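Local coordinates for protein flagellin B1 (Methanocaldococcus jannaschii DSM 2661, PDB 5YA6) that probably builds the filament of the archaellum, the archaeal swimming organelle, as a structural subunit, and binds a calcium ion in its globular part, at residues Thr69-Leu73 against Gly98-Asp102; Ile34-Pro38 against Ile112-Ile117; Trp87-Ser92 against Leu121-Val127; Leu47-Lys51 against Val62-Ser66; Lys31-Tyr35 against Asp77-Ser81. All blocks are in the same frame, centred on the assembly; numbering follows the deposited sequence. Where two conformers were deposited one is given.

Contact 1: residues Thr69-Leu73 against Gly98-Asp102; sequences TTATL and GVIQD. With CA (calcium ion), chain D.
Val99 is held by two residues of the Thr69-Leu73 segment, one at each end of its peptide backbone. Its N-H points almost straight at Thr69 O (Val99 N to Thr69 O 2.9 Å, 167° at the hydrogen), a parallel bridge in which Thr69 pairs with Gly98. Its carbonyl receives the hydroxyl of Thr72, with Thr72 OG1 2.7 Å from Val99 O. That hydroxyl comes in from above the carbonyl plane rather than along a lone pair. The valine side chain reaches back over the loop: CG2 lies beside Thr70 CG2 at 3.9 Å, the two side chains running the same way, and CG1 meets Leu73 CD1 at 4.1 Å. On the flank, Ile100 CD1 approaches Thr72 CB (4.1 Å).

Two small turns bring these groups into place. Thr69 OG1, set anti to its own N (chi1 177°), accepts from Ala71 N and makes an ST turn, while Thr70 to Leu73 form a type I beta turn closed by Leu73 N to Thr70 O. Together they fold the chain so that Thr72 comes back to Val99 three residues after the strand pairing at Thr69. Farther along, the other segment supplies Asp102, whose OD1 binds calcium at 2.3 Å; its OD2 accepts from Leu107 N, which should steady the carboxylate.

Strands 59-69 and 94-99 run side by side and parallel into this corner. On the far side of 94-99 runs the antiparallel strand 117-123, where Ile100 and Gln101 both face Ile117 in a classic beta bulge just before the calcium loop.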
# COMPACT_ATOMS: atom_id res chain seq x y z
N THR B 69 5.19 -4.05 -24.74
CA THR B 69 6.40 -4.30 -25.59
C THR B 69 6.92 -5.68 -25.33
O THR B 69 6.89 -6.20 -24.20
CB THR B 69 7.53 -3.31 -25.35
OG1 THR B 69 8.67 -3.69 -26.16
CG2 THR B 69 7.98 -3.27 -23.87
N THR B 70 7.40 -6.35 -26.41
CA THR B 70 8.04 -7.62 -26.27
C THR B 70 9.58 -7.49 -26.26
O THR B 70 10.26 -8.47 -26.16
CB THR B 70 7.73 -8.48 -27.46
OG1 THR B 70 7.90 -7.65 -28.62
CG2 THR B 70 6.22 -9.02 -27.45
N ALA B 71 10.07 -6.29 -26.28
CA ALA B 71 11.52 -6.03 -26.18
C ALA B 71 12.18 -6.51 -24.88
O ALA B 71 13.41 -6.68 -24.83
CB ALA B 71 11.77 -4.52 -26.35
N THR B 72 11.40 -6.63 -23.78
CA THR B 72 11.88 -7.17 -22.54
C THR B 72 12.06 -8.68 -22.53
O THR B 72 12.59 -9.27 -21.55
CB THR B 72 10.84 -6.77 -21.43
OG1 THR B 72 9.48 -7.10 -21.88
CG2 THR B 72 10.87 -5.25 -21.17
N LEU B 73 11.54 -9.35 -23.56
CA LEU B 73 11.52 -10.81 -23.56
C LEU B 73 12.94 -11.40 -23.64
O LEU B 73 13.70 -11.06 -24.56
CB LEU B 73 10.63 -11.27 -24.72
CG LEU B 73 10.24 -12.73 -24.79
CD1 LEU B 73 9.54 -13.16 -23.53
CD2 LEU B 73 9.31 -12.92 -25.99
N GLY B 98 5.85 -4.81 -20.05
CA GLY B 98 6.87 -5.65 -20.77
C GLY B 98 6.45 -7.08 -20.69
O GLY B 98 6.12 -7.60 -19.61
N VAL B 99 6.58 -7.79 -21.83
CA VAL B 99 6.40 -9.20 -21.85
C VAL B 99 7.63 -9.95 -21.28
O VAL B 99 8.77 -9.71 -21.73
CB VAL B 99 6.07 -9.69 -23.28
CG1 VAL B 99 5.95 -11.22 -23.32
CG2 VAL B 99 4.87 -8.95 -23.82
N ILE B 100 7.44 -10.82 -20.30
CA ILE B 100 8.52 -11.65 -19.74
C ILE B 100 8.36 -13.10 -20.15
O ILE B 100 9.35 -13.79 -20.52
CB ILE B 100 8.61 -11.50 -18.18
CG1 ILE B 100 8.89 -10.02 -17.83
CG2 ILE B 100 9.69 -12.40 -17.61
CD1 ILE B 100 10.19 -9.39 -18.34
N GLN B 101 7.14 -13.60 -20.13
CA GLN B 101 6.87 -14.96 -20.54
C GLN B 101 5.42 -14.99 -21.06
O GLN B 101 4.52 -14.45 -20.43
CB GLN B 101 7.11 -15.77 -19.31
CG GLN B 101 6.75 -17.20 -19.36
CD GLN B 101 7.26 -17.86 -18.10
OE1 GLN B 101 8.48 -17.87 -17.84
NE2 GLN B 101 6.34 -18.36 -17.28
N ASP B 102 5.20 -15.51 -22.26
CA ASP B 102 3.86 -15.50 -22.82
C ASP B 102 3.79 -16.51 -23.99
O ASP B 102 3.98 -16.11 -25.10
CB ASP B 102 3.53 -14.09 -23.27
CG ASP B 102 2.17 -13.96 -23.89
OD1 ASP B 102 1.32 -14.87 -23.73
OD2 ASP B 102 1.97 -12.92 -24.46
CA CA D . -0.41 -15.76 -22.56
O HOH W 1 0.24 -18.11 -22.73

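Contact 2: residues Ile34-Pro38 against Ile112-Ile117; sequences IYITP and INKGDI. With CA (calcium ion), chain D.
The end of strand 28-38 runs past a type II beta turn, Asn113 to Asp116, with the CA atoms of Thr37 and Ile117 4.8 Å apart. This turn forms part of the calcium site: Asn113 OD1 and both oxygens of Asp116 bind the ion, alongside Asp102, Asp104, Ser106 and a water. Gly115 takes the left-handed third position of the turn.

Across the contact the polar link is Thr37 OG1, which donates to Asp116 O at 2.6 Å. The hydroxyl stands anti to the backbone N (chi1 -164°), and this turns it to the Asp116 carbonyl, which it meets 22° from the carbonyl plane. The threonine thus grips the backbone of a residue whose carboxylate holds the metal. Ile36 O lies against Ile117 CA at 3.4 Å, a CA-H...O contact. Apolar groups fill in around these: Ile112 CD1 sits on Pro38 CD (3.8 Å), and Ile117 CG2 rests at the edge of the Tyr35 ring.

Inside the turn, Asn113 N donates to Asp116 OD2 at 2.9 Å and 176°, reaching it from above the carboxylate plane, so this oxygen serves both the metal and a backbone N-H.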
# COMPACT_ATOMS: atom_id res chain seq x y z
N ILE B 34 7.82 -3.96 -11.86
CA ILE B 34 6.93 -4.73 -10.98
C ILE B 34 6.48 -5.97 -11.71
O ILE B 34 5.76 -5.88 -12.74
CB ILE B 34 5.72 -3.89 -10.54
CG1 ILE B 34 6.22 -2.62 -9.85
CG2 ILE B 34 4.73 -4.71 -9.74
CD1 ILE B 34 5.14 -1.53 -9.75
N TYR B 35 6.90 -7.12 -11.23
CA TYR B 35 6.62 -8.39 -11.93
C TYR B 35 5.34 -9.02 -11.42
O TYR B 35 5.09 -9.06 -10.22
CB TYR B 35 7.74 -9.39 -11.81
CG TYR B 35 9.04 -8.89 -12.47
CD1 TYR B 35 9.89 -8.00 -11.86
CD2 TYR B 35 9.43 -9.38 -13.71
CE1 TYR B 35 11.05 -7.54 -12.46
CE2 TYR B 35 10.60 -8.93 -14.33
CZ TYR B 35 11.42 -8.04 -13.69
OH TYR B 35 12.56 -7.59 -14.35
N ILE B 36 4.50 -9.38 -12.39
CA ILE B 36 3.11 -9.82 -12.22
C ILE B 36 2.85 -11.17 -12.93
O ILE B 36 3.32 -11.37 -14.04
CB ILE B 36 2.17 -8.77 -12.83
CG1 ILE B 36 2.34 -7.40 -12.12
CG2 ILE B 36 0.75 -9.28 -12.86
CD1 ILE B 36 1.87 -7.41 -10.67
N THR B 37 2.09 -12.06 -12.31
CA THR B 37 1.63 -13.29 -12.91
C THR B 37 0.21 -13.56 -12.40
O THR B 37 -0.13 -13.14 -11.29
CB THR B 37 2.57 -14.49 -12.63
OG1 THR B 37 2.30 -15.59 -13.52
CG2 THR B 37 2.42 -14.97 -11.22
N PRO B 38 -0.61 -14.26 -13.16
CA PRO B 38 -1.95 -14.59 -12.61
C PRO B 38 -1.88 -15.52 -11.38
O PRO B 38 -1.00 -16.36 -11.30
CB PRO B 38 -2.68 -15.26 -13.76
CG PRO B 38 -1.96 -14.75 -15.01
CD PRO B 38 -0.51 -14.64 -14.56
N ILE B 112 -3.50 -11.17 -20.02
CA ILE B 112 -2.57 -12.04 -19.26
C ILE B 112 -3.30 -13.34 -18.90
O ILE B 112 -4.42 -13.27 -18.41
CB ILE B 112 -1.95 -11.34 -17.99
CG1 ILE B 112 -0.69 -12.03 -17.50
CG2 ILE B 112 -2.99 -11.06 -16.90
CD1 ILE B 112 0.03 -11.33 -16.41
N ASN B 113 -2.70 -14.47 -19.24
CA ASN B 113 -3.33 -15.75 -18.96
C ASN B 113 -2.37 -16.74 -18.41
O ASN B 113 -1.27 -16.44 -18.11
CB ASN B 113 -4.18 -16.21 -20.14
CG ASN B 113 -3.40 -16.51 -21.38
OD1 ASN B 113 -2.22 -16.67 -21.34
ND2 ASN B 113 -4.08 -16.58 -22.51
N LYS B 114 -2.88 -17.93 -18.14
CA LYS B 114 -2.12 -18.90 -17.39
C LYS B 114 -0.65 -19.03 -17.83
O LYS B 114 -0.36 -19.25 -19.03
CB LYS B 114 -2.83 -20.28 -17.53
CG LYS B 114 -2.05 -21.39 -16.85
CD LYS B 114 -2.79 -22.72 -16.93
CE LYS B 114 -1.91 -23.84 -16.37
NZ LYS B 114 -2.62 -25.15 -16.36
N GLY B 115 0.23 -18.96 -16.85
CA GLY B 115 1.65 -19.09 -17.03
C GLY B 115 2.39 -17.79 -17.37
O GLY B 115 3.63 -17.76 -17.33
N ASP B 116 1.67 -16.75 -17.72
CA ASP B 116 2.30 -15.53 -18.24
C ASP B 116 3.02 -14.79 -17.15
O ASP B 116 2.57 -14.82 -16.01
CB ASP B 116 1.30 -14.56 -18.86
CG ASP B 116 0.72 -15.02 -20.20
OD1 ASP B 116 1.15 -16.06 -20.79
OD2 ASP B 116 -0.15 -14.28 -20.67
N ILE B 117 4.08 -14.08 -17.53
CA ILE B 117 4.72 -13.12 -16.64
C ILE B 117 4.81 -11.81 -17.40
O ILE B 117 5.31 -11.76 -18.53
CB ILE B 117 6.13 -13.54 -16.12
CG1 ILE B 117 6.04 -14.90 -15.43
CG2 ILE B 117 6.71 -12.48 -15.17
CD1 ILE B 117 7.44 -15.47 -15.12
CA CA D . -0.41 -15.76 -22.56
O HOH W 1 0.24 -18.11 -22.73

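Contact 3: residues Trp87-Ser92 against Leu121-Val127; sequences WSLADS and LVNANAV
Trp87 lies over Leu121 with one face of its indole, the two side chains crossing at about a right angle. Leu121 CB stands 3.9 Å from the centroid of the six-membered ring and 20° off its normal, a CH-pi contact displaced toward the rim. The far corner of the same ring runs on along the strand: Trp87 CZ3 is 3.6 Å from Val122 O, and Asn123 N lies at the ring edge in its plane. The indole N-H is engaged elsewhere, by Ile78 O, which fixes the turn of the ring.

Next to the tryptophan, Ala90 points its methyl at the strand backbone, and its carbonyl oxygen touches Asn123 CB at 3.3 Å. No direct hydrogen bond joins the segments; two waters do the work. One bridges Trp87 O and Asn123 ND2, the other Asp91 O and Asn123 N. Farther on, Ser92 CB packs on Ala126 O, and Val127 CG2 touches Asp91 O at 3.5 Å.

Asn123 has CG anti to its N (chi1 -168°), which swings OD1 over the start of helix 124-128 to accept from Ala126 N at 2.8 Å. This is an asparagine N-cap at the start of the short helix that follows this strand of the sheet.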
# COMPACT_ATOMS: atom_id res chain seq x y z
N TRP B 87 10.39 2.69 -22.83
CA TRP B 87 10.58 3.51 -21.59
C TRP B 87 10.23 4.97 -21.75
O TRP B 87 9.91 5.64 -20.78
CB TRP B 87 12.03 3.43 -21.07
CG TRP B 87 12.27 2.29 -20.12
CD1 TRP B 87 12.94 1.17 -20.35
CD2 TRP B 87 11.78 2.20 -18.78
NE1 TRP B 87 12.86 0.32 -19.26
CE2 TRP B 87 12.19 0.96 -18.26
CE3 TRP B 87 11.03 3.05 -17.97
CZ2 TRP B 87 11.92 0.58 -16.93
CZ3 TRP B 87 10.75 2.66 -16.68
CH2 TRP B 87 11.16 1.45 -16.19
N SER B 88 10.35 5.50 -22.97
CA SER B 88 9.97 6.87 -23.21
C SER B 88 8.50 7.20 -22.86
O SER B 88 8.20 8.36 -22.53
CB SER B 88 10.22 7.28 -24.66
OG SER B 88 9.22 6.82 -25.55
N LEU B 89 7.65 6.20 -22.92
CA LEU B 89 6.22 6.33 -22.59
C LEU B 89 5.88 6.12 -21.10
O LEU B 89 4.72 6.33 -20.68
CB LEU B 89 5.39 5.39 -23.45
CG LEU B 89 5.55 5.46 -24.97
CD1 LEU B 89 4.95 4.29 -25.70
CD2 LEU B 89 5.09 6.78 -25.51
N ALA B 90 6.85 5.75 -20.29
CA ALA B 90 6.61 5.66 -18.84
C ALA B 90 6.80 7.03 -18.27
O ALA B 90 7.90 7.48 -17.99
CB ALA B 90 7.56 4.65 -18.22
N ASP B 91 5.68 7.72 -18.05
CA ASP B 91 5.72 9.10 -17.63
C ASP B 91 5.09 9.27 -16.23
O ASP B 91 4.98 8.32 -15.45
CB ASP B 91 5.08 9.98 -18.70
CG ASP B 91 3.62 9.71 -18.88
OD1 ASP B 91 2.99 8.97 -18.10
OD2 ASP B 91 3.03 10.27 -19.84
N SER B 92 4.72 10.49 -15.87
CA SER B 92 4.22 10.73 -14.53
C SER B 92 2.89 10.02 -14.22
O SER B 92 2.55 9.85 -13.05
CB SER B 92 4.06 12.22 -14.30
OG SER B 92 3.06 12.77 -15.13
N LEU B 121 6.65 -1.42 -16.10
CA LEU B 121 7.75 -0.49 -16.12
C LEU B 121 7.23 0.90 -15.67
O LEU B 121 6.37 1.51 -16.31
CB LEU B 121 8.36 -0.47 -17.56
CG LEU B 121 8.77 -1.83 -18.15
CD1 LEU B 121 9.18 -1.61 -19.61
CD2 LEU B 121 9.84 -2.52 -17.31
N VAL B 122 7.81 1.41 -14.59
CA VAL B 122 7.43 2.68 -13.98
C VAL B 122 8.62 3.63 -13.84
O VAL B 122 9.67 3.20 -13.33
CB VAL B 122 6.79 2.44 -12.57
CG1 VAL B 122 6.39 3.77 -11.90
CG2 VAL B 122 5.58 1.54 -12.71
N ASN B 123 8.51 4.86 -14.36
CA ASN B 123 9.54 5.84 -14.15
C ASN B 123 9.23 6.55 -12.90
O ASN B 123 8.38 7.47 -12.85
CB ASN B 123 9.70 6.87 -15.28
CG ASN B 123 11.00 7.66 -15.09
OD1 ASN B 123 11.16 8.33 -14.11
ND2 ASN B 123 11.96 7.48 -15.99
N ALA B 124 9.83 6.09 -11.81
CA ALA B 124 9.57 6.70 -10.49
C ALA B 124 9.99 8.15 -10.41
O ALA B 124 9.34 8.92 -9.72
CB ALA B 124 10.29 5.90 -9.41
N ASN B 125 11.10 8.52 -11.08
CA ASN B 125 11.55 9.88 -11.14
C ASN B 125 10.45 10.79 -11.70
O ASN B 125 10.19 11.88 -11.18
CB ASN B 125 12.85 9.93 -11.96
CG ASN B 125 13.54 11.24 -11.95
OD1 ASN B 125 13.85 11.81 -10.91
ND2 ASN B 125 13.83 11.74 -13.15
N ALA B 126 9.74 10.30 -12.70
CA ALA B 126 8.69 11.06 -13.32
C ALA B 126 7.39 11.04 -12.48
O ALA B 126 6.72 12.08 -12.29
CB ALA B 126 8.47 10.60 -14.74
N VAL B 127 7.06 9.91 -11.87
CA VAL B 127 5.84 9.83 -11.03
C VAL B 127 5.95 10.64 -9.73
O VAL B 127 5.03 11.36 -9.35
CB VAL B 127 5.48 8.34 -10.73
CG1 VAL B 127 4.26 8.23 -9.85
CG2 VAL B 127 5.21 7.58 -12.04
O HOH W 2 11.53 6.76 -18.86
O HOH W 3 5.96 5.75 -15.21

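Contact 4: residues Leu47-Lys51 against Val62-Ser66; sequences LKNAK and VLNYS
The ring of Tyr65 lies across the start of the turn at Leu47 and Lys48, and this is the close-packed half of the contact. Lys48 CA sits over one ring face, 4.1 Å from the centroid and 19° off the normal, in a CH-pi contact. Leu47 O approaches Tyr65 CD2 obliquely at 3.4 Å, and Leu47 CB meets Tyr65 CE2 at 4.1 Å. The tyrosine gets there with CG anti to its backbone N (chi1 -179°), while the lysine chain runs alongside the ring in the same direction. Beyond that, two bends carry its ammonium away to a salt bridge with Asp46.

The other half is looser and wetter. A single water takes the place of direct bonds: it donates to Lys48 O and to Ala50 O (2.8 Å) and accepts from Tyr65 N, so three backbone groups share one solvent molecule. Ala50 O has a second partner in the Tyr95 hydroxyl. Toward solvent, the Lys51 chain lies beside Asn64, its CG 3.7 Å from Asn64 OD1, and its NZ bends back to donate to Asn49 O at 3.2 Å. Lys51 CB brushes Val62 CG1, and Lys51 CA makes a CA-H...O contact with Leu63 O.

Leu47 to Ala50 form a type I beta turn closed by Ala50 N to Leu47 O. It feeds strand 51-56, which with strand 59-69 makes an antiparallel beta hairpin.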
# COMPACT_ATOMS: atom_id res chain seq x y z
N LEU B 47 -5.64 -6.55 -19.08
CA LEU B 47 -4.82 -5.52 -18.40
C LEU B 47 -5.06 -4.11 -18.88
O LEU B 47 -4.63 -3.14 -18.25
CB LEU B 47 -3.31 -5.85 -18.53
CG LEU B 47 -2.85 -7.17 -17.90
CD1 LEU B 47 -1.37 -7.33 -17.91
CD2 LEU B 47 -3.34 -7.28 -16.42
N LYS B 48 -5.80 -3.96 -20.00
CA LYS B 48 -5.82 -2.68 -20.66
C LYS B 48 -6.49 -1.57 -19.84
O LYS B 48 -6.07 -0.42 -20.00
CB LYS B 48 -6.45 -2.81 -22.09
CG LYS B 48 -5.56 -3.56 -23.04
CD LYS B 48 -6.12 -3.79 -24.45
CE LYS B 48 -7.40 -4.63 -24.50
NZ LYS B 48 -7.18 -6.01 -24.05
N ASN B 49 -7.42 -1.85 -18.92
CA ASN B 49 -7.97 -0.81 -18.01
C ASN B 49 -7.45 -0.89 -16.59
O ASN B 49 -7.99 -0.26 -15.68
CB ASN B 49 -9.50 -0.95 -17.99
CG ASN B 49 -10.06 -0.66 -19.32
OD1 ASN B 49 -10.44 -1.56 -20.07
ND2 ASN B 49 -9.95 0.60 -19.71
N ALA B 50 -6.39 -1.65 -16.40
CA ALA B 50 -5.87 -1.92 -15.07
C ALA B 50 -5.19 -0.69 -14.55
O ALA B 50 -4.50 0.05 -15.30
CB ALA B 50 -4.92 -3.12 -15.09
N LYS B 51 -5.34 -0.40 -13.25
CA LYS B 51 -4.81 0.77 -12.66
C LYS B 51 -3.78 0.33 -11.63
O LYS B 51 -4.00 -0.65 -10.93
CB LYS B 51 -5.89 1.60 -12.01
CG LYS B 51 -6.82 2.26 -13.06
CD LYS B 51 -8.18 2.68 -12.53
CE LYS B 51 -9.01 3.39 -13.61
NZ LYS B 51 -9.12 2.67 -14.94
N VAL B 62 -2.11 7.32 -9.31
CA VAL B 62 -2.81 6.32 -10.08
C VAL B 62 -2.21 6.37 -11.49
O VAL B 62 -2.11 7.45 -12.10
CB VAL B 62 -4.34 6.57 -10.20
CG1 VAL B 62 -5.05 5.40 -10.81
CG2 VAL B 62 -4.91 6.85 -8.81
N LEU B 63 -1.70 5.24 -11.94
CA LEU B 63 -1.08 5.12 -13.26
C LEU B 63 -1.87 4.21 -14.13
O LEU B 63 -2.35 3.12 -13.75
CB LEU B 63 0.34 4.55 -13.17
CG LEU B 63 1.45 5.32 -12.51
CD1 LEU B 63 1.31 5.37 -11.03
CD2 LEU B 63 2.80 4.67 -12.79
N ASN B 64 -1.97 4.61 -15.40
CA ASN B 64 -2.73 3.88 -16.39
C ASN B 64 -1.89 3.20 -17.46
O ASN B 64 -0.68 3.53 -17.59
CB ASN B 64 -3.73 4.84 -17.07
CG ASN B 64 -4.73 5.39 -16.06
OD1 ASN B 64 -5.60 4.67 -15.58
ND2 ASN B 64 -4.57 6.65 -15.70
N TYR B 65 -2.48 2.27 -18.19
CA TYR B 65 -1.78 1.45 -19.17
C TYR B 65 -1.38 2.31 -20.38
O TYR B 65 -2.25 2.82 -21.07
CB TYR B 65 -2.71 0.31 -19.56
CG TYR B 65 -2.28 -0.74 -20.54
CD1 TYR B 65 -2.17 -0.46 -21.92
CD2 TYR B 65 -2.05 -2.03 -20.14
CE1 TYR B 65 -1.82 -1.44 -22.80
CE2 TYR B 65 -1.76 -3.04 -21.03
CZ TYR B 65 -1.63 -2.75 -22.40
OH TYR B 65 -1.36 -3.78 -23.24
N SER B 66 -0.09 2.40 -20.66
CA SER B 66 0.35 3.15 -21.86
C SER B 66 0.41 2.27 -23.06
O SER B 66 -0.24 2.57 -24.10
CB SER B 66 1.73 3.75 -21.61
OG SER B 66 2.13 4.49 -22.75
O HOH W 4 -5.25 1.43 -17.61

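Contact 5: residues Lys31-Tyr35 against Asp77-Ser81; sequences KLAIY and DIFNS
Phe79 and Lys31 bury the most surface here, sliding past each other in opposite directions. Lys31 CB meets Phe79 CD1 at 3.8 Å, and from there the lysine chain stretches fully extended past the aromatic side chain to reach the backbone. Its NZ donates to Phe79 O at 3.2 Å, 30° from the carbonyl plane, so one residue gives the lysine both an apolar surface and an acceptor. The same ammonium makes a cation-pi contact with Trp87.

Ile78 is the third main partner. Its CD1 lies 3.5 Å from Ala33 CB and also stands over the centre of the Phe79 ring, filling the angle between the ring and the strand. Placing CG1 between N and the carbonyl carbon (chi1 47°) also brings that atom to 3.5 Å from Tyr35 OH. Phe79 CZ completes the group against Ala33 CB at 3.9 Å. Within the loop, Asp77 OD1 accepts from Phe79 N in an Asx turn, which helps set the phenylalanine backbone.

The loop segment thus covers one face of strand 28-38, on which Lys31, Ala33 and Tyr35 lie. That strand runs between 13-23 and 117-123 in the sheet; Phe79 also reaches His21 and Thr19 of the former and Val164 of strand 164-168.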
# COMPACT_ATOMS: atom_id res chain seq x y z
N LYS B 31 13.65 4.19 -11.39
CA LYS B 31 12.77 3.35 -12.15
C LYS B 31 12.45 2.08 -11.38
O LYS B 31 13.34 1.57 -10.58
CB LYS B 31 13.36 2.96 -13.51
CG LYS B 31 13.52 4.06 -14.53
CD LYS B 31 14.19 3.48 -15.78
CE LYS B 31 14.03 4.40 -16.92
NZ LYS B 31 14.73 3.85 -18.14
N LEU B 32 11.22 1.59 -11.56
CA LEU B 32 10.72 0.34 -10.90
C LEU B 32 10.30 -0.63 -11.98
O LEU B 32 9.75 -0.24 -13.00
CB LEU B 32 9.53 0.59 -9.96
CG LEU B 32 9.79 1.54 -8.80
CD1 LEU B 32 8.50 1.92 -8.15
CD2 LEU B 32 10.76 0.91 -7.81
N ALA B 33 10.44 -1.91 -11.70
CA ALA B 33 9.95 -2.98 -12.54
C ALA B 33 9.16 -3.92 -11.64
O ALA B 33 9.74 -4.60 -10.73
CB ALA B 33 11.11 -3.69 -13.23
N ILE B 34 7.82 -3.96 -11.86
CA ILE B 34 6.93 -4.73 -10.98
C ILE B 34 6.48 -5.97 -11.71
O ILE B 34 5.76 -5.88 -12.74
CB ILE B 34 5.72 -3.89 -10.54
CG1 ILE B 34 6.22 -2.62 -9.85
CG2 ILE B 34 4.73 -4.71 -9.74
CD1 ILE B 34 5.14 -1.53 -9.75
N TYR B 35 6.90 -7.12 -11.23
CA TYR B 35 6.62 -8.39 -11.93
C TYR B 35 5.34 -9.02 -11.42
O TYR B 35 5.09 -9.06 -10.22
CB TYR B 35 7.74 -9.39 -11.81
CG TYR B 35 9.04 -8.89 -12.47
CD1 TYR B 35 9.89 -8.00 -11.86
CD2 TYR B 35 9.43 -9.38 -13.71
CE1 TYR B 35 11.05 -7.54 -12.46
CE2 TYR B 35 10.60 -8.93 -14.33
CZ TYR B 35 11.42 -8.04 -13.69
OH TYR B 35 12.56 -7.59 -14.35
N ASP B 77 18.79 -6.94 -18.89
CA ASP B 77 18.66 -5.51 -18.47
C ASP B 77 17.35 -4.83 -18.89
O ASP B 77 17.31 -4.21 -19.97
CB ASP B 77 19.81 -4.70 -19.01
CG ASP B 77 19.86 -3.27 -18.43
OD1 ASP B 77 19.01 -2.85 -17.57
OD2 ASP B 77 20.80 -2.57 -18.82
N ILE B 78 16.30 -4.87 -18.06
CA ILE B 78 15.05 -4.28 -18.59
C ILE B 78 14.93 -2.79 -18.22
O ILE B 78 13.89 -2.22 -18.47
CB ILE B 78 13.80 -5.06 -18.08
CG1 ILE B 78 13.88 -5.29 -16.58
CG2 ILE B 78 13.69 -6.42 -18.79
CD1 ILE B 78 13.55 -4.07 -15.73
N PHE B 79 15.98 -2.18 -17.72
CA PHE B 79 16.00 -0.72 -17.44
C PHE B 79 16.63 0.12 -18.55
O PHE B 79 16.63 1.36 -18.48
CB PHE B 79 16.70 -0.42 -16.14
CG PHE B 79 15.92 -0.90 -14.96
CD1 PHE B 79 14.65 -0.41 -14.72
CD2 PHE B 79 16.47 -1.84 -14.08
CE1 PHE B 79 13.90 -0.92 -13.64
CE2 PHE B 79 15.74 -2.32 -12.99
CZ PHE B 79 14.46 -1.84 -12.77
N ASN B 80 17.16 -0.51 -19.56
CA ASN B 80 17.90 0.24 -20.61
C ASN B 80 17.03 0.82 -21.69
O ASN B 80 16.31 0.09 -22.41
CB ASN B 80 18.91 -0.75 -21.17
CG ASN B 80 19.83 -0.15 -22.23
OD1 ASN B 80 19.42 0.57 -23.14
ND2 ASN B 80 21.11 -0.46 -22.10
N SER B 81 16.98 2.15 -21.77
CA SER B 81 16.05 2.82 -22.72
C SER B 81 16.60 2.82 -24.15
O SER B 81 15.89 3.25 -25.05
CB SER B 81 15.72 4.20 -22.25
OG SER B 81 16.82 5.12 -22.38

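All five contacts gather on one mixed sheet, in which strands 59-69, 94-99, 117-123 and 28-38 lie next to one another in that order. Contacts 1 and 2 have centres about 11 Å apart and share the calcium ion and its water; a hydrogen bond from Gln101 NE2 to Gly115 O joins them, while Gln101 OE1 pairs with His173 of the C-terminal tag. Contacts 3 and 5, about 10 Å apart, meet through Trp87, while contacts 2 and 5 overlap on strand 28-38, sharing Ile34 and Tyr35. Along the chain, contact 4 closes before contacts 1 and 3 open, and those two interleave. The long connection after strand 59-69 therefore enters contacts 1, 5 and 3 in turn, binding it to the sheet at several points.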